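Local coordinates for lipoprotein (Clostridioides difficile, PDB 7RAG) that binds the CwlD amidase as the lipoprotein GerS and allosterically activates it during spore formation, at residues Glu151-Leu156 with Val166-Phe171; Asn53-Val58 with Gly66-Tyr71; Lys28-Val33 with Asn41-His46. All coordinates share one frame; numbering follows the deposited sequence.

Contact 1: residues Glu151-Leu156 with Val166-Phe171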
loop_
_atom_site.group_PDB
_atom_site.type_symbol
_atom_site.label_atom_id
_atom_site.label_comp_id
_atom_site.label_asym_id
_atom_site.label_seq_id
_atom_site.Cartn_x
_atom_site.Cartn_y
_atom_site.Cartn_z
ATOM N N GLU A 151 -23.405 -21.677 -1.512
ATOM C CA GLU A 151 -23.927 -22.015 -0.191
ATOM C C GLU A 151 -22.841 -22.541 0.735
ATOM O O GLU A 151 -22.747 -22.117 1.891
ATOM C CB GLU A 151 -25.053 -23.048 -0.304
ATOM C CG GLU A 151 -26.229 -22.582 -1.148
ATOM C CD GLU A 151 -27.590 -23.043 -0.614
ATOM O OE1 GLU A 151 -27.685 -24.182 -0.105
ATOM O OE2 GLU A 151 -28.565 -22.259 -0.695
ATOM N N LYS A 152 -22.000 -23.448 0.240
ATOM C CA LYS A 152 -21.040 -24.132 1.086
ATOM C C LYS A 152 -19.779 -24.437 0.296
ATOM O O LYS A 152 -19.819 -24.648 -0.922
ATOM C CB LYS A 152 -21.630 -25.425 1.648
ATOM C CG LYS A 152 -20.798 -26.047 2.729
ATOM C CD LYS A 152 -21.535 -27.176 3.433
ATOM C CE LYS A 152 -21.669 -28.409 2.546
ATOM N NZ LYS A 152 -22.056 -29.610 3.353
HETATM N N MSE A 153 -18.659 -24.474 1.006
HETATM C CA MSE A 153 -17.420 -24.902 0.401
HETATM C C MSE A 153 -16.636 -25.781 1.347
HETATM O O MSE A 153 -16.566 -25.484 2.531
HETATM C CB MSE A 153 -16.579 -23.713 -0.012
HETATM C CG MSE A 153 -15.386 -24.175 -0.819
HETATM SE SE MSE A 153 -13.869 -22.954 -0.831
HETATM C CE MSE A 153 -14.469 -21.756 -2.299
ATOM N N GLU A 154 -16.060 -26.868 0.838
ATOM C CA GLU A 154 -15.275 -27.791 1.650
ATOM C C GLU A 154 -13.892 -27.995 1.039
ATOM O O GLU A 154 -13.770 -28.285 -0.157
ATOM C CB GLU A 154 -15.986 -29.142 1.795
ATOM C CG GLU A 154 -17.357 -29.059 2.453
ATOM C CD GLU A 154 -18.067 -30.408 2.511
ATOM O OE1 GLU A 154 -17.833 -31.258 1.619
ATOM O OE2 GLU A 154 -18.863 -30.623 3.456
ATOM N N VAL A 155 -12.856 -27.836 1.857
ATOM C CA VAL A 155 -11.520 -28.309 1.521
ATOM C C VAL A 155 -11.365 -29.695 2.146
ATOM O O VAL A 155 -11.494 -29.865 3.366
ATOM C CB VAL A 155 -10.441 -27.323 2.001
ATOM C CG1 VAL A 155 -9.036 -27.773 1.587
ATOM C CG2 VAL A 155 -10.729 -25.925 1.464
ATOM N N LEU A 156 -11.152 -30.701 1.310
ATOM C CA LEU A 156 -11.051 -32.083 1.754
ATOM C C LEU A 156 -9.589 -32.506 1.750
ATOM O O LEU A 156 -8.830 -32.123 0.852
ATOM C CB LEU A 156 -11.865 -33.013 0.855
ATOM C CG LEU A 156 -13.322 -32.646 0.566
ATOM C CD1 LEU A 156 -13.796 -33.483 -0.599
ATOM C CD2 LEU A 156 -14.251 -32.835 1.771
ATOM N N VAL A 166 -16.751 -23.847 4.831
ATOM C CA VAL A 166 -17.265 -22.496 4.775
ATOM C C VAL A 166 -18.742 -22.576 4.432
ATOM O O VAL A 166 -19.110 -23.112 3.383
ATOM C CB VAL A 166 -16.512 -21.652 3.737
ATOM C CG1 VAL A 166 -17.131 -20.268 3.644
ATOM C CG2 VAL A 166 -15.034 -21.584 4.068
ATOM N N LYS A 167 -19.584 -22.023 5.292
ATOM C CA LYS A 167 -21.002 -21.840 4.999
ATOM C C LYS A 167 -21.251 -20.359 4.760
ATOM O O LYS A 167 -20.966 -19.526 5.633
ATOM C CB LYS A 167 -21.881 -22.371 6.135
ATOM C CG LYS A 167 -22.046 -23.909 6.127
ATOM C CD LYS A 167 -22.403 -24.456 7.497
ATOM C CE LYS A 167 -22.794 -25.947 7.437
ATOM N NZ LYS A 167 -24.257 -26.201 7.790
ATOM N N TYR A 168 -21.763 -20.036 3.573
ATOM C CA TYR A 168 -22.013 -18.654 3.169
ATOM C C TYR A 168 -23.418 -18.222 3.591
ATOM O O TYR A 168 -24.405 -18.819 3.160
ATOM C CB TYR A 168 -21.846 -18.511 1.657
ATOM C CG TYR A 168 -20.465 -18.828 1.131
ATOM C CD1 TYR A 168 -19.512 -17.823 0.949
ATOM C CD2 TYR A 168 -20.115 -20.135 0.796
ATOM C CE1 TYR A 168 -18.245 -18.121 0.461
ATOM C CE2 TYR A 168 -18.861 -20.445 0.297
ATOM C CZ TYR A 168 -17.930 -19.437 0.133
ATOM O OH TYR A 168 -16.687 -19.764 -0.351
ATOM N N LYS A 169 -23.503 -17.171 4.405
ATOM C CA LYS A 169 -24.763 -16.600 4.870
ATOM C C LYS A 169 -24.867 -15.140 4.428
ATOM O O LYS A 169 -23.862 -14.426 4.379
ATOM C CB LYS A 169 -24.880 -16.687 6.418
ATOM C CG LYS A 169 -24.735 -18.105 7.012
ATOM C CD LYS A 169 -26.050 -18.887 6.984
ATOM C CE LYS A 169 -25.822 -20.383 7.067
ATOM N NZ LYS A 169 -25.247 -20.907 5.786
ATOM N N ASP A 170 -26.089 -14.698 4.109
ATOM C CA ASP A 170 -26.392 -13.291 3.821
ATOM C C ASP A 170 -25.679 -12.795 2.566
ATOM O O ASP A 170 -25.169 -11.670 2.546
ATOM C CB ASP A 170 -26.042 -12.370 4.996
ATOM C CG ASP A 170 -26.709 -12.771 6.297
ATOM O OD1 ASP A 170 -27.821 -13.345 6.256
ATOM O OD2 ASP A 170 -26.115 -12.497 7.372
ATOM N N PHE A 171 -25.657 -13.616 1.511
ATOM C CA PHE A 171 -24.896 -13.291 0.307
ATOM C C PHE A 171 -25.622 -12.243 -0.527
ATOM O O PHE A 171 -26.737 -12.480 -0.999
ATOM C CB PHE A 171 -24.655 -14.534 -0.539
ATOM C CG PHE A 171 -23.616 -14.331 -1.595
ATOM C CD1 PHE A 171 -22.276 -14.578 -1.324
ATOM C CD2 PHE A 171 -23.964 -13.855 -2.850
ATOM C CE1 PHE A 171 -21.310 -14.378 -2.290
ATOM C CE2 PHE A 171 -23.000 -13.652 -3.824
ATOM C CZ PHE A 171 -21.672 -13.915 -3.543
#

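Contact 2: residues Asn53-Val58 with Gly66-Tyr71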
loop_
_atom_site.group_PDB
_atom_site.type_symbol
_atom_site.label_atom_id
_atom_site.label_comp_id
_atom_site.label_asym_id
_atom_site.label_seq_id
_atom_site.Cartn_x
_atom_site.Cartn_y
_atom_site.Cartn_z
ATOM N N ASN A 53 -10.392 -6.622 -5.180
ATOM C CA ASN A 53 -10.069 -6.258 -3.805
ATOM C C ASN A 53 -10.955 -7.074 -2.875
ATOM O O ASN A 53 -12.185 -6.978 -2.940
ATOM C CB ASN A 53 -10.246 -4.756 -3.557
ATOM C CG ASN A 53 -10.092 -4.376 -2.082
ATOM O OD1 ASN A 53 -11.019 -4.537 -1.282
ATOM N ND2 ASN A 53 -8.929 -3.860 -1.724
ATOM N N TYR A 54 -10.322 -7.874 -2.023
ATOM C CA TYR A 54 -11.001 -8.728 -1.061
ATOM C C TYR A 54 -10.662 -8.254 0.350
ATOM O O TYR A 54 -9.512 -7.929 0.641
ATOM C CB TYR A 54 -10.575 -10.173 -1.236
ATOM C CG TYR A 54 -11.148 -10.888 -2.438
ATOM C CD1 TYR A 54 -12.429 -11.420 -2.402
ATOM C CD2 TYR A 54 -10.398 -11.076 -3.594
ATOM C CE1 TYR A 54 -12.953 -12.107 -3.485
ATOM C CE2 TYR A 54 -10.920 -11.752 -4.687
ATOM C CZ TYR A 54 -12.197 -12.273 -4.624
ATOM O OH TYR A 54 -12.740 -12.954 -5.691
ATOM N N LYS A 55 -11.660 -8.169 1.220
ATOM C CA LYS A 55 -11.412 -7.935 2.636
ATOM C C LYS A 55 -12.097 -9.030 3.438
ATOM O O LYS A 55 -13.282 -9.296 3.228
ATOM C CB LYS A 55 -11.912 -6.564 3.064
ATOM C CG LYS A 55 -11.657 -6.234 4.511
ATOM C CD LYS A 55 -11.626 -4.731 4.703
ATOM C CE LYS A 55 -11.812 -4.350 6.167
ATOM N NZ LYS A 55 -10.708 -3.448 6.624
ATOM N N LEU A 56 -11.342 -9.696 4.312
ATOM C CA LEU A 56 -11.891 -10.652 5.268
ATOM C C LEU A 56 -11.689 -10.071 6.656
ATOM O O LEU A 56 -10.545 -9.848 7.070
ATOM C CB LEU A 56 -11.215 -12.023 5.183
ATOM C CG LEU A 56 -10.594 -12.492 3.871
ATOM C CD1 LEU A 56 -10.184 -13.952 4.023
ATOM C CD2 LEU A 56 -11.555 -12.330 2.691
ATOM N N GLU A 57 -12.780 -9.821 7.372
ATOM C CA GLU A 57 -12.678 -9.336 8.735
ATOM C C GLU A 57 -13.352 -10.314 9.693
ATOM O O GLU A 57 -14.477 -10.765 9.451
ATOM C CB GLU A 57 -13.285 -7.937 8.868
ATOM C CG GLU A 57 -13.484 -7.528 10.323
ATOM C CD GLU A 57 -14.424 -6.377 10.456
ATOM O OE1 GLU A 57 -14.583 -5.662 9.438
ATOM O OE2 GLU A 57 -15.022 -6.211 11.552
ATOM N N VAL A 58 -12.671 -10.624 10.781
ATOM C CA VAL A 58 -13.175 -11.597 11.736
ATOM C C VAL A 58 -14.067 -10.901 12.750
ATOM O O VAL A 58 -13.705 -9.854 13.302
ATOM C CB VAL A 58 -12.029 -12.326 12.443
ATOM C CG1 VAL A 58 -12.604 -13.509 13.159
ATOM C CG2 VAL A 58 -10.980 -12.756 11.448
ATOM N N GLY A 66 -12.598 -7.845 14.767
ATOM C CA GLY A 66 -11.998 -6.652 14.224
ATOM C C GLY A 66 -10.653 -6.848 13.557
ATOM O O GLY A 66 -10.158 -5.907 12.933
ATOM N N LYS A 67 -10.025 -8.017 13.692
ATOM C CA LYS A 67 -8.823 -8.302 12.917
ATOM C C LYS A 67 -9.208 -8.581 11.474
ATOM O O LYS A 67 -10.297 -9.084 11.191
ATOM C CB LYS A 67 -8.058 -9.483 13.509
ATOM C CG LYS A 67 -7.536 -9.179 14.893
ATOM C CD LYS A 67 -7.078 -10.405 15.594
ATOM C CE LYS A 67 -6.069 -10.079 16.660
ATOM N NZ LYS A 67 -6.671 -9.295 17.734
ATOM N N SER A 68 -8.331 -8.201 10.547
ATOM C CA SER A 68 -8.708 -8.315 9.144
ATOM C C SER A 68 -7.489 -8.597 8.277
ATOM O O SER A 68 -6.341 -8.360 8.665
ATOM C CB SER A 68 -9.445 -7.056 8.650
ATOM O OG SER A 68 -8.640 -5.883 8.730
ATOM N N ILE A 69 -7.771 -9.140 7.099
ATOM C CA ILE A 69 -6.793 -9.321 6.041
ATOM C C ILE A 69 -7.393 -8.764 4.762
ATOM O O ILE A 69 -8.523 -9.107 4.400
ATOM C CB ILE A 69 -6.414 -10.797 5.855
ATOM C CG1 ILE A 69 -5.658 -11.306 7.075
ATOM C CG2 ILE A 69 -5.576 -10.956 4.618
ATOM C CD1 ILE A 69 -5.475 -12.821 7.098
ATOM N N GLU A 70 -6.641 -7.922 4.078
ATOM C CA GLU A 70 -7.083 -7.250 2.868
ATOM C C GLU A 70 -6.144 -7.607 1.721
ATOM O O GLU A 70 -4.927 -7.468 1.855
ATOM C CB GLU A 70 -7.107 -5.754 3.124
ATOM C CG GLU A 70 -7.993 -4.973 2.221
ATOM C CD GLU A 70 -8.105 -3.525 2.677
ATOM O OE1 GLU A 70 -8.274 -3.302 3.910
ATOM O OE2 GLU A 70 -8.001 -2.619 1.809
ATOM N N TYR A 71 -6.705 -8.101 0.616
ATOM C CA TYR A 71 -5.965 -8.457 -0.590
ATOM C C TYR A 71 -6.267 -7.423 -1.669
ATOM O O TYR A 71 -7.417 -7.317 -2.118
ATOM C CB TYR A 71 -6.363 -9.846 -1.086
ATOM C CG TYR A 71 -6.106 -10.986 -0.118
ATOM C CD1 TYR A 71 -4.928 -11.730 -0.185
ATOM C CD2 TYR A 71 -7.046 -11.329 0.859
ATOM C CE1 TYR A 71 -4.694 -12.777 0.692
ATOM C CE2 TYR A 71 -6.819 -12.373 1.727
ATOM C CZ TYR A 71 -5.645 -13.091 1.640
ATOM O OH TYR A 71 -5.415 -14.118 2.509
#

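Contact 3: residues Lys28-Val33 with Asn41-His46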
loop_
_atom_site.group_PDB
_atom_site.type_symbol
_atom_site.label_atom_id
_atom_site.label_comp_id
_atom_site.label_asym_id
_atom_site.label_seq_id
_atom_site.Cartn_x
_atom_site.Cartn_y
_atom_site.Cartn_z
ATOM N N LYS A 28 -0.256 5.672 -25.102
ATOM C CA LYS A 28 0.734 6.726 -25.000
ATOM C C LYS A 28 -0.018 8.057 -24.973
ATOM O O LYS A 28 -0.936 8.272 -25.773
ATOM C CB LYS A 28 1.697 6.641 -26.188
ATOM C CG LYS A 28 3.096 7.167 -25.956
ATOM C CD LYS A 28 3.956 7.001 -27.217
ATOM C CE LYS A 28 3.923 8.244 -28.100
ATOM N NZ LYS A 28 4.978 8.187 -29.150
ATOM N N ALA A 29 0.331 8.925 -24.031
ATOM C CA ALA A 29 -0.305 10.229 -23.880
ATOM C C ALA A 29 0.740 11.311 -24.112
ATOM O O ALA A 29 1.712 11.416 -23.351
ATOM C CB ALA A 29 -0.944 10.383 -22.492
ATOM N N GLU A 30 0.547 12.098 -25.168
ATOM C CA GLU A 30 1.361 13.279 -25.414
ATOM C C GLU A 30 0.643 14.479 -24.820
ATOM O O GLU A 30 -0.443 14.838 -25.284
ATOM C CB GLU A 30 1.581 13.475 -26.912
ATOM C CG GLU A 30 2.150 12.256 -27.575
ATOM C CD GLU A 30 2.367 12.432 -29.057
ATOM O OE1 GLU A 30 1.957 13.487 -29.615
ATOM O OE2 GLU A 30 2.955 11.503 -29.655
ATOM N N VAL A 31 1.234 15.099 -23.803
ATOM C CA VAL A 31 0.564 16.143 -23.043
ATOM C C VAL A 31 1.276 17.460 -23.286
ATOM O O VAL A 31 2.493 17.552 -23.112
ATOM C CB VAL A 31 0.537 15.823 -21.540
ATOM C CG1 VAL A 31 -0.224 16.895 -20.811
ATOM C CG2 VAL A 31 -0.065 14.445 -21.293
ATOM N N GLU A 32 0.521 18.479 -23.681
ATOM C CA GLU A 32 1.007 19.853 -23.729
ATOM C C GLU A 32 0.428 20.632 -22.547
ATOM O O GLU A 32 -0.790 20.622 -22.317
ATOM C CB GLU A 32 0.627 20.519 -25.053
ATOM C CG GLU A 32 1.224 21.913 -25.198
ATOM C CD GLU A 32 0.594 22.769 -26.319
ATOM O OE1 GLU A 32 -0.635 23.042 -26.270
ATOM O OE2 GLU A 32 1.340 23.195 -27.232
ATOM N N VAL A 33 1.299 21.286 -21.786
ATOM C CA VAL A 33 0.900 22.087 -20.635
ATOM C C VAL A 33 1.296 23.519 -20.912
ATOM O O VAL A 33 2.433 23.782 -21.320
ATOM C CB VAL A 33 1.544 21.583 -19.331
ATOM C CG1 VAL A 33 1.033 22.388 -18.134
ATOM C CG2 VAL A 33 1.261 20.075 -19.149
ATOM N N ASN A 41 6.103 20.031 -23.076
ATOM C CA ASN A 41 5.515 18.793 -23.558
ATOM C C ASN A 41 6.025 17.608 -22.746
ATOM O O ASN A 41 7.115 17.644 -22.175
ATOM C CB ASN A 41 5.757 18.635 -25.042
ATOM C CG ASN A 41 4.977 19.679 -25.854
ATOM O OD1 ASN A 41 3.753 19.696 -25.829
ATOM N ND2 ASN A 41 5.681 20.571 -26.525
ATOM N N TYR A 42 5.162 16.612 -22.584
ATOM C CA TYR A 42 5.492 15.422 -21.834
ATOM C C TYR A 42 4.952 14.229 -22.597
ATOM O O TYR A 42 3.973 14.357 -23.332
ATOM C CB TYR A 42 4.886 15.462 -20.438
ATOM C CG TYR A 42 5.240 16.700 -19.681
ATOM C CD1 TYR A 42 6.345 16.727 -18.843
ATOM C CD2 TYR A 42 4.459 17.842 -19.789
ATOM C CE1 TYR A 42 6.674 17.861 -18.143
ATOM C CE2 TYR A 42 4.773 18.974 -19.090
ATOM C CZ TYR A 42 5.888 18.983 -18.271
ATOM O OH TYR A 42 6.201 20.130 -17.575
ATOM N N VAL A 43 5.583 13.070 -22.432
ATOM C CA VAL A 43 4.992 11.830 -22.909
ATOM C C VAL A 43 4.911 10.858 -21.746
ATOM O O VAL A 43 5.904 10.600 -21.058
ATOM C CB VAL A 43 5.755 11.218 -24.096
ATOM C CG1 VAL A 43 5.155 9.901 -24.482
ATOM C CG2 VAL A 43 5.689 12.149 -25.285
ATOM N N LEU A 44 3.716 10.347 -21.513
ATOM C CA LEU A 44 3.457 9.374 -20.473
ATOM C C LEU A 44 2.916 8.125 -21.134
ATOM O O LEU A 44 2.386 8.180 -22.246
ATOM C CB LEU A 44 2.433 9.896 -19.442
ATOM C CG LEU A 44 2.870 11.134 -18.649
ATOM C CD1 LEU A 44 2.538 12.431 -19.394
ATOM C CD2 LEU A 44 2.283 11.141 -17.260
ATOM N N ILE A 45 3.059 6.998 -20.445
ATOM C CA ILE A 45 2.258 5.819 -20.741
ATOM C C ILE A 45 1.197 5.691 -19.658
ATOM O O ILE A 45 1.500 5.806 -18.463
ATOM C CB ILE A 45 3.130 4.563 -20.856
ATOM C CG1 ILE A 45 4.117 4.775 -22.008
ATOM C CG2 ILE A 45 2.255 3.339 -21.112
ATOM C CD1 ILE A 45 5.282 3.868 -21.989
ATOM N N HIS A 46 -0.057 5.556 -20.085
ATOM C CA HIS A 46 -1.192 5.310 -19.212
ATOM C C HIS A 46 -1.543 3.848 -19.288
ATOM O O HIS A 46 -1.792 3.328 -20.384
ATOM C CB HIS A 46 -2.428 6.087 -19.640
ATOM C CG HIS A 46 -2.323 7.549 -19.420
ATOM N ND1 HIS A 46 -3.381 8.404 -19.634
ATOM C CD2 HIS A 46 -1.290 8.313 -19.005
ATOM C CE1 HIS A 46 -3.000 9.637 -19.364
ATOM N NE2 HIS A 46 -1.739 9.605 -18.973
#

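Contact 1: residues Glu151-Leu156 with Val166-Phe171
Glu151 and Tyr168 open a short antiparallel pairing in which strands 151-156 and 166-169 run 4.7 Å apart at 161°, with Lys152 opposite Lys167 as a non-hydrogen-bonded pair and Met153 opposite Val166 as a hydrogen-bonded one. Met153 and Val166 exchange both backbone bonds; the third, Tyr168 N to Glu151 O at 2.9 Å, is straight at hydrogen but its donor is tilted from the carbonyl plane. The Tyr168 ring lies with its edge along the neighbouring strand, the Glu151-Lys152 peptide in its plane, while Val166 CG1 rests 3.7 Å above one face near the rim. Selenomethionine Met153 meets the phenol end: CB is 4.0 Å from Tyr168 CE2, and the bend at chi3 (-84°) brings CE to 3.6 Å from Tyr168 OH. The hydroxyl is bonded to Gly102 O. Lys152 CG lies 3.4 Å from Val166 O; its NZ forms a salt bridge with Glu154, the hydrogen bond within it weak, and Lys152 makes a cation-pi contact with Tyr142. Strand 150-156 also pairs with strand 138-144, where Glu151 and Lys152 both face Tyr142 in a classic beta bulge; the contact itself is a beta hairpin whose outer strand is continued by the second GerS subunit.

Contact 2: residues Asn53-Val58 with Gly66-Tyr71
Lys55 and Glu70 reach over the same face of the sheet, their side chains passing at a slant from adjacent strands. With CG anti to the backbone N (chi1 -178°) and the chain bent at its last torsion, Lys55 brings NZ to 3.6 Å from Glu70 OE1, a long salt bridge. The same ammonium is 3.8 Å from Ser68 OG, in a direction roughly at right angles to that of Glu70 OE1 and too far for a hydrogen bond. The other carboxylate oxygen, Glu70 OE2, is 3.9 Å from Asn53 ND2, with the amide and carboxylate planes 70° apart. Further along this polar face, Glu57 CB meets Ser68 CB at 3.9 Å, and the Glu57 chain runs on extended toward Gly66.

Strand 53-58 and strand 68-71 form an antiparallel beta hairpin, with paired bonds at Tyr54-Tyr71 and Leu56-Ile69. Val58 N then bonds to Lys67 O, and Gly66 N returns to Val58 O at 2.7 Å. Gly66 has phi +84°, where a CB would press on the preceding carbonyl oxygen.

The reverse face is largely aromatic and aliphatic. Tyr71 turns an edge of its ring to Leu56 CG, 4.3 Å from CE2, while the CB atoms of Tyr54 and Tyr71 lie 4.2 Å apart. Beyond CB the Tyr54 ring leads away from strand 68-71, meeting Phe100 edge-to-face; it also meets the ring of Tyr48 of the second GerS subunit, the planes inclined to each other. Ile69 packs on Ile76 and also touches Ser59 of the amidase chain.

Contact 3: residues Lys28-Val33 with Asn41-His46
Ala29 CB sits over one face of the His46 ring, a CH-pi contact 3.9 Å from the centroid and 20° off its normal. This is one end of the tightly packed face. There Val31 CG2 touches Leu44 CD1 at 3.8 Å, and Val33 CG2 meets Tyr42 CE2 at 3.7 Å. With its CG anti to the carbonyl carbon (chi1 -54°), Tyr42 brings its ring edge toward Val31 O; its hydroxyl bonds to Glu57 of the amidase chain. His46 meets Phe100 of the second GerS subunit edge-to-face.

The other face is looser and more exposed. The aliphatic part of Lys28 passes slantwise over Val43, CG to CG1 3.7 Å, and its ammonium makes a long salt bridge to Glu30 on the same strand. Glu32 and Asn41 run side by side, their carboxylate and amide planes 22° apart, with Asn41 OD1 3.3 Å from Glu32 CB.

Between the faces, two pairs of backbone bonds, Ala29-Leu44 and Val31-Tyr42, hold the hairpin; Ala29 N to Leu44 O is almost perfectly straight at hydrogen. The chemistry implies a backbone-held ribbon with an aromatic and aliphatic face that meets the amidase and the second subunit, a mixed face of charged, amide and aliphatic groups, and strand edges that pair with the second subunit in an antiparallel ladder.

From the N terminus, the chain leaves helix 8-21 and first folds back at contact 3, where strand 24-33 turns into the long strand 40-58. The far end of that same strand enters contact 2, closing the turn to strand 68-71; the two contacts, with centres about 37 Å apart, thus share a strand and one five-stranded sheet. Contact 1 comes last, joining strands 150-156 and 162-173 of the second sheet. The three hairpins follow in series, none nested or crossed. Contacts 1 and 3 lie on opposite sides of the chain's centre, their centres about 48 Å apart, yet all three touch the second GerS subunit, whose strands extend both sheets.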